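Local structure of Phikz039 (Pseudomonas phage phikz, 3ZBQ) at residues 240-245 with 275-280. The protein is a phage-encoded member of the tubulin family, PhuZ, modelled here with guanosine-5'-diphosphate in its ligand pocket. Numbering follows the deposited sequence.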
loop_
_atom_site.group_PDB
_atom_site.type_symbol
_atom_site.label_atom_id
_atom_site.label_comp_id
_atom_site.label_asym_id
_atom_site.label_seq_id
_atom_site.Cartn_x
_atom_site.Cartn_y
_atom_site.Cartn_z
ATOM N N ILE A 240 -7.423 4.347 17.353
ATOM C CA ILE A 240 -7.622 2.995 17.879
ATOM C C ILE A 240 -6.380 2.474 18.605
ATOM O O ILE A 240 -6.451 2.008 19.747
ATOM C CB ILE A 240 -7.996 2.020 16.746
ATOM C CG1 ILE A 240 -9.331 2.439 16.112
ATOM C CG2 ILE A 240 -8.038 0.574 17.259
ATOM C CD1 ILE A 240 -9.614 1.797 14.739
ATOM N N SER A 241 -5.235 2.569 17.939
ATOM C CA SER A 241 -3.999 1.977 18.440
ATOM C C SER A 241 -2.816 2.885 18.120
ATOM O O SER A 241 -2.633 3.301 16.974
ATOM C CB SER A 241 -3.791 0.590 17.825
ATOM O OG SER A 241 -2.730 -0.107 18.450
ATOM N N ILE A 242 -2.016 3.202 19.136
ATOM C CA ILE A 242 -0.899 4.112 18.929
ATOM C C ILE A 242 0.404 3.532 19.448
ATOM O O ILE A 242 0.458 2.982 20.559
ATOM C CB ILE A 242 -1.159 5.511 19.545
ATOM C CG1 ILE A 242 0.024 6.435 19.265
ATOM C CG2 ILE A 242 -1.406 5.415 21.050
ATOM C CD1 ILE A 242 -0.233 7.896 19.619
ATOM N N ALA A 243 1.449 3.641 18.632
ATOM C CA ALA A 243 2.810 3.328 19.063
ATOM C C ALA A 243 3.631 4.608 19.065
ATOM O O ALA A 243 3.712 5.294 18.055
ATOM C CB ALA A 243 3.449 2.310 18.144
ATOM N N SER A 244 4.263 4.915 20.192
ATOM C CA SER A 244 5.023 6.153 20.303
ATOM C C SER A 244 6.487 5.889 20.653
ATOM O O SER A 244 6.789 5.031 21.483
ATOM C CB SER A 244 4.396 7.074 21.353
ATOM O OG SER A 244 3.060 7.417 21.027
ATOM N N LEU A 245 7.387 6.639 20.019
ATOM C CA LEU A 245 8.802 6.631 20.382
ATOM C C LEU A 245 9.216 7.983 20.946
ATOM O O LEU A 245 8.891 9.015 20.369
ATOM C CB LEU A 245 9.664 6.324 19.161
ATOM C CG LEU A 245 9.563 4.905 18.613
ATOM C CD1 LEU A 245 10.412 4.747 17.348
ATOM C CD2 LEU A 245 10.024 3.934 19.673
ATOM N N GLN A 275 10.006 13.070 19.261
ATOM C CA GLN A 275 9.072 11.956 19.330
ATOM C C GLN A 275 8.459 11.617 17.969
ATOM O O GLN A 275 8.393 12.466 17.072
ATOM C CB GLN A 275 7.983 12.253 20.367
ATOM C CG GLN A 275 7.254 13.565 20.134
ATOM C CD GLN A 275 6.466 13.997 21.344
ATOM O OE1 GLN A 275 7.035 14.460 22.337
ATOM N NE2 GLN A 275 5.150 13.840 21.279
ATOM N N MET A 276 8.043 10.363 17.812
ATOM C CA MET A 276 7.319 9.935 16.615
ATOM C C MET A 276 6.132 9.098 17.051
ATOM O O MET A 276 6.238 8.316 17.996
ATOM C CB MET A 276 8.202 9.091 15.693
ATOM C CG MET A 276 9.237 9.852 14.897
ATOM S SD MET A 276 9.907 8.816 13.572
ATOM C CE MET A 276 10.611 7.460 14.498
ATOM N N HIS A 277 5.011 9.252 16.357
ATOM C CA HIS A 277 3.807 8.512 16.699
ATOM C C HIS A 277 3.254 7.801 15.487
ATOM O O HIS A 277 3.215 8.349 14.385
ATOM C CB HIS A 277 2.742 9.443 17.276
ATOM C CG HIS A 277 3.233 10.264 18.424
ATOM N ND1 HIS A 277 3.362 9.751 19.697
ATOM C CD2 HIS A 277 3.674 11.543 18.482
ATOM C CE1 HIS A 277 3.842 10.688 20.496
ATOM N NE2 HIS A 277 4.034 11.785 19.785
ATOM N N PHE A 278 2.822 6.568 15.700
ATOM C CA PHE A 278 2.309 5.769 14.611
ATOM C C PHE A 278 0.882 5.450 14.991
ATOM O O PHE A 278 0.633 4.566 15.804
ATOM C CB PHE A 278 3.183 4.529 14.444
ATOM C CG PHE A 278 4.617 4.860 14.115
ATOM C CD1 PHE A 278 5.512 5.220 15.121
ATOM C CD2 PHE A 278 5.061 4.845 12.796
ATOM C CE1 PHE A 278 6.841 5.546 14.819
ATOM C CE2 PHE A 278 6.389 5.176 12.488
ATOM C CZ PHE A 278 7.272 5.524 13.498
ATOM N N VAL A 279 -0.048 6.222 14.436
ATOM C CA VAL A 279 -1.415 6.243 14.944
ATOM C C VAL A 279 -2.350 5.542 13.989
ATOM O O VAL A 279 -2.476 5.955 12.841
ATOM C CB VAL A 279 -1.923 7.687 15.149
ATOM C CG1 VAL A 279 -3.291 7.668 15.835
ATOM C CG2 VAL A 279 -0.934 8.484 15.984
ATOM N N ILE A 280 -3.009 4.492 14.471
ATOM C CA ILE A 280 -3.973 3.748 13.664
ATOM C C ILE A 280 -5.396 4.174 14.035
ATOM O O ILE A 280 -5.773 4.140 15.200
ATOM C CB ILE A 280 -3.823 2.218 13.870
ATOM C CG1 ILE A 280 -2.443 1.743 13.404
ATOM C CG2 ILE A 280 -4.895 1.450 13.113
ATOM C CD1 ILE A 280 -2.157 0.274 13.710
#
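Ser241 to Leu245 pair antiparallel with Met276 to Ile280, the short strand axes 4.7 Å apart and 167° between their directions, a ladder in the C-terminal domain of this tubulin-like protein. Ser241–Ile280, Ala243–Phe278 and Leu245–Met276 are the hydrogen-bonded pairs, and Ile242–Val279 and Ser244–His277 the non-hydrogen-bonded ones. At the Ile280 end of the ladder Ile240 and Ser241 both face Ile280, a classic beta bulge: Ile280 O accepts from Ile240 N (2.7 Å) and from Ser241 N (3.2 Å). On the far flank of 240-245, strand 260-265 bonds to the backbone of Ile240, Ile242 and Ser244.

The side chains divide between two faces. Ser241, Ala243, Leu245, Met276, Phe278 and Ile280 lie on one, where Phe278 packs against Ala188, Leu189 and Leu192 of helix 175-192. Leu245 and Met276 run side by side in the same direction; a bend at chi3 (-60°) turns the methionine methyl so that CE lies 3.9 Å from Leu245 CD1. Ala243 O, besides accepting from Phe278 N, sits at the edge of the Phe278 ring, in its plane, 3.4 Å from CD1.

Ile242, Ser244, His277 and Val279 share the other face, with Ala233 of helix 230-234 touching the last two. Ile242 CD1 meets Val279 CG2 at 3.7 Å and also comes near His277 ND1. That buried ring is gripped in its own plane through both nitrogens, which should restrict its rotation: Gln275 NE2 donates to His277 NE2 (2.8 Å), while Ser244 OG hydrogen-bonds His277 ND1 at 2.7 Å.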